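Local coordinates for protein aspartate-semialdehyde dehydrogenase (Vibrio cholerae, PDB 2R00) that catalyses the NADPH-dependent reductive dephosphorylation of L-aspartyl-4-phosphate to L-aspartate semialdehyde, a step toward lysine, methionine and threonine, at residues I134-A139 against E246-E251. Numbering follows the deposited sequence.
Sequences IQMLVA and EAVHVE
One face of the Glu246 carboxylate lies beneath Gln135: the amide nitrogen NE2 passes over the inner end of the acid, 3.8 Å from Glu246 CG, while Gln135 CB sits above the outer end, 3.8 Å from Glu246 OE1. The amide and carboxylate planes are tilted by 32°, so the two groups overlap without being flat on one another. Met136 CB comes in beyond the acid, a little out of its plane on the side away from Gln135, at 3.4 Å from Glu246 OE1. The Met136 backbone NH is nearby, but too poorly aligned to bond that oxygen. Glu246 also touches Met216 of helix 211-223 and Thr156 of strand 149-159. The hydrogen bond of Gln135 OE1 to His244 ND1, outside the pair, helps set the rotation of the amide.

The helix here is 131-147, which starts at the acyl-thioester cysteine Cys131 and runs over a face of the mixed sheet of the dimerization domain; the axes of residues 134-139 and 246-251 are inclined at 40°. Gln135 is thus one turn past the nucleophile, and its side chain links this helix to His244, the probable proton acceptor, where strand 244-252 begins.

Further along, the contact turns apolar. Met136, its CG swung opposite the backbone N (chi1 -178°), runs past Val248, with Met136 CG 4.4 Å from Val248 CG2, then bends at the sulfur, among Met216, Thr220, Ile152 and Val154.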
ATOM      1  N   ILE A 134     -15.130  -0.556   8.458  1.00 25.59           N
ATOM      2  CA  ILE A 134     -15.291   0.337   9.614  1.00 25.86           C
ATOM      3  C   ILE A 134     -14.201   1.425   9.622  1.00 26.36           C
ATOM      4  O   ILE A 134     -14.511   2.619   9.607  1.00 27.06           O
ATOM      5  CB  ILE A 134     -15.279  -0.443  10.948  1.00 25.77           C
ATOM      6  CG1 ILE A 134     -16.453  -1.430  11.008  1.00 24.57           C
ATOM      7  CG2 ILE A 134     -15.319   0.537  12.152  1.00 25.53           C
ATOM      8  CD1 ILE A 134     -16.371  -2.429  12.171  1.00 25.14           C
ATOM      9  N   GLN A 135     -12.942   1.000   9.613  1.00 26.85           N
ATOM     10  CA  GLN A 135     -11.777   1.900   9.615  1.00 27.91           C
ATOM     11  C   GLN A 135     -11.906   2.987   8.550  1.00 26.79           C
ATOM     12  O   GLN A 135     -11.782   4.179   8.844  1.00 26.93           O
ATOM     13  CB  GLN A 135     -10.514   1.108   9.273  1.00 27.99           C
ATOM     14  CG  GLN A 135      -9.694   0.537  10.414  1.00 31.17           C
ATOM     15  CD  GLN A 135      -8.568  -0.362   9.899  1.00 31.36           C
ATOM     16  OE1 GLN A 135      -8.582  -1.572  10.145  1.00 37.29           O
ATOM     17  NE2 GLN A 135      -7.601   0.216   9.159  1.00 33.16           N
ATOM     18  N   MET A 136     -12.143   2.559   7.308  1.00 25.37           N
ATOM     19  CA  MET A 136     -12.170   3.463   6.163  1.00 24.74           C
ATOM     20  C   MET A 136     -13.336   4.450   6.239  1.00 24.87           C
ATOM     21  O   MET A 136     -13.176   5.644   5.959  1.00 24.82           O
ATOM     22  CB  MET A 136     -12.222   2.668   4.842  1.00 24.23           C
ATOM     23  CG  MET A 136     -12.197   3.553   3.588  1.00 24.69           C
ATOM     24  SD  MET A 136     -12.193   2.658   2.021  1.00 23.76           S
ATOM     25  CE  MET A 136     -13.857   2.005   1.945  1.00 24.60           C
ATOM     26  N   LEU A 137     -14.507   3.940   6.605  1.00 24.60           N
ATOM     27  CA  LEU A 137     -15.726   4.742   6.633  1.00 24.94           C
ATOM     28  C   LEU A 137     -15.724   5.817   7.722  1.00 24.96           C
ATOM     29  O   LEU A 137     -16.244   6.922   7.518  1.00 25.34           O
ATOM     30  CB  LEU A 137     -16.947   3.832   6.771  1.00 24.94           C
ATOM     31  CG  LEU A 137     -17.548   3.473   5.408  1.00 26.40           C
ATOM     32  CD1 LEU A 137     -18.169   2.138   5.427  1.00 28.15           C
ATOM     33  CD2 LEU A 137     -18.581   4.504   4.995  1.00 26.92           C
ATOM     34  N   VAL A 138     -15.155   5.492   8.875  1.00 24.89           N
ATOM     35  CA  VAL A 138     -14.946   6.488   9.922  1.00 24.80           C
ATOM     36  C   VAL A 138     -14.071   7.633   9.389  1.00 25.07           C
ATOM     37  O   VAL A 138     -14.433   8.807   9.500  1.00 25.20           O
ATOM     38  CB  VAL A 138     -14.376   5.851  11.203  1.00 25.26           C
ATOM     39  CG1 VAL A 138     -13.873   6.918  12.163  1.00 25.33           C
ATOM     40  CG2 VAL A 138     -15.466   5.016  11.895  1.00 24.53           C
ATOM     41  N   ALA A 139     -12.938   7.283   8.787  1.00 25.04           N
ATOM     42  CA  ALA A 139     -12.008   8.271   8.233  1.00 25.06           C
ATOM     43  C   ALA A 139     -12.573   9.109   7.088  1.00 24.73           C
ATOM     44  O   ALA A 139     -12.257  10.287   6.985  1.00 25.27           O
ATOM     45  CB  ALA A 139     -10.694   7.593   7.805  1.00 25.11           C
ATOM     46  N   GLU A 246      -4.622   0.460   5.772  1.00 27.28           N
ATOM     47  CA  GLU A 246      -5.240   0.776   4.487  1.00 27.37           C
ATOM     48  C   GLU A 246      -4.640   2.046   3.933  1.00 26.81           C
ATOM     49  O   GLU A 246      -4.447   2.997   4.666  1.00 26.85           O
ATOM     50  CB  GLU A 246      -6.730   1.029   4.642  1.00 27.97           C
ATOM     51  CG  GLU A 246      -7.464  -0.054   5.349  1.00 29.71           C
ATOM     52  CD  GLU A 246      -8.896   0.282   5.544  1.00 31.45           C
ATOM     53  OE1 GLU A 246      -9.225   1.469   5.743  1.00 34.26           O
ATOM     54  OE2 GLU A 246      -9.697  -0.649   5.497  1.00 33.28           O
ATOM     55  N   ALA A 247      -4.363   2.047   2.635  1.00 26.34           N
ATOM     56  CA  ALA A 247      -3.980   3.248   1.903  1.00 25.63           C
ATOM     57  C   ALA A 247      -5.207   3.666   1.111  1.00 25.26           C
ATOM     58  O   ALA A 247      -5.796   2.842   0.391  1.00 25.31           O
ATOM     59  CB  ALA A 247      -2.815   2.944   0.959  1.00 25.14           C
ATOM     60  N   VAL A 248      -5.623   4.923   1.264  1.00 25.05           N
ATOM     61  CA  VAL A 248      -6.885   5.385   0.673  1.00 25.04           C
ATOM     62  C   VAL A 248      -6.664   6.576  -0.244  1.00 25.24           C
ATOM     63  O   VAL A 248      -6.068   7.586   0.156  1.00 24.68           O
ATOM     64  CB  VAL A 248      -7.946   5.800   1.755  1.00 25.28           C
ATOM     65  CG1 VAL A 248      -9.312   6.058   1.103  1.00 25.25           C
ATOM     66  CG2 VAL A 248      -8.069   4.741   2.840  1.00 25.44           C
ATOM     67  N   HIS A 249      -7.138   6.445  -1.481  1.00 25.44           N
ATOM     68  CA  HIS A 249      -7.251   7.590  -2.368  1.00 26.48           C
ATOM     69  C   HIS A 249      -8.724   7.864  -2.652  1.00 26.87           C
ATOM     70  O   HIS A 249      -9.468   6.942  -3.009  1.00 27.09           O
ATOM     71  CB  HIS A 249      -6.508   7.367  -3.690  1.00 26.30           C
ATOM     72  CG  HIS A 249      -6.722   8.472  -4.679  1.00 26.58           C
ATOM     73  ND1 HIS A 249      -5.989   9.639  -4.665  1.00 28.23           N
ATOM     74  CD2 HIS A 249      -7.618   8.604  -5.685  1.00 27.52           C
ATOM     75  CE1 HIS A 249      -6.410  10.431  -5.636  1.00 26.56           C
ATOM     76  NE2 HIS A 249      -7.400   9.826  -6.268  1.00 26.07           N
ATOM     77  N   VAL A 250      -9.132   9.122  -2.493  1.00 27.45           N
ATOM     78  CA  VAL A 250     -10.498   9.531  -2.808  1.00 28.36           C
ATOM     79  C   VAL A 250     -10.561  10.655  -3.843  1.00 28.67           C
ATOM     80  O   VAL A 250      -9.810  11.625  -3.791  1.00 28.30           O
ATOM     81  CB  VAL A 250     -11.342   9.879  -1.536  1.00 28.65           C
ATOM     82  CG1 VAL A 250     -11.413   8.670  -0.608  1.00 29.06           C
ATOM     83  CG2 VAL A 250     -10.784  11.064  -0.793  1.00 29.27           C
ATOM     84  N   GLU A 251     -11.449  10.471  -4.805  1.00 29.20           N
ATOM     85  CA  GLU A 251     -11.767  11.478  -5.791  1.00 30.64           C
ATOM     86  C   GLU A 251     -13.030  12.161  -5.262  1.00 31.15           C
ATOM     87  O   GLU A 251     -14.085  11.524  -5.136  1.00 30.99           O
ATOM     88  CB  GLU A 251     -12.013  10.794  -7.134  1.00 30.78           C
ATOM     89  CG  GLU A 251     -11.888  11.673  -8.345  1.00 33.45           C
ATOM     90  CD  GLU A 251     -10.504  12.274  -8.528  1.00 34.81           C
ATOM     91  OE1 GLU A 251     -10.461  13.441  -8.942  1.00 37.97           O
ATOM     92  OE2 GLU A 251      -9.477  11.614  -8.262  1.00 35.41           O
TER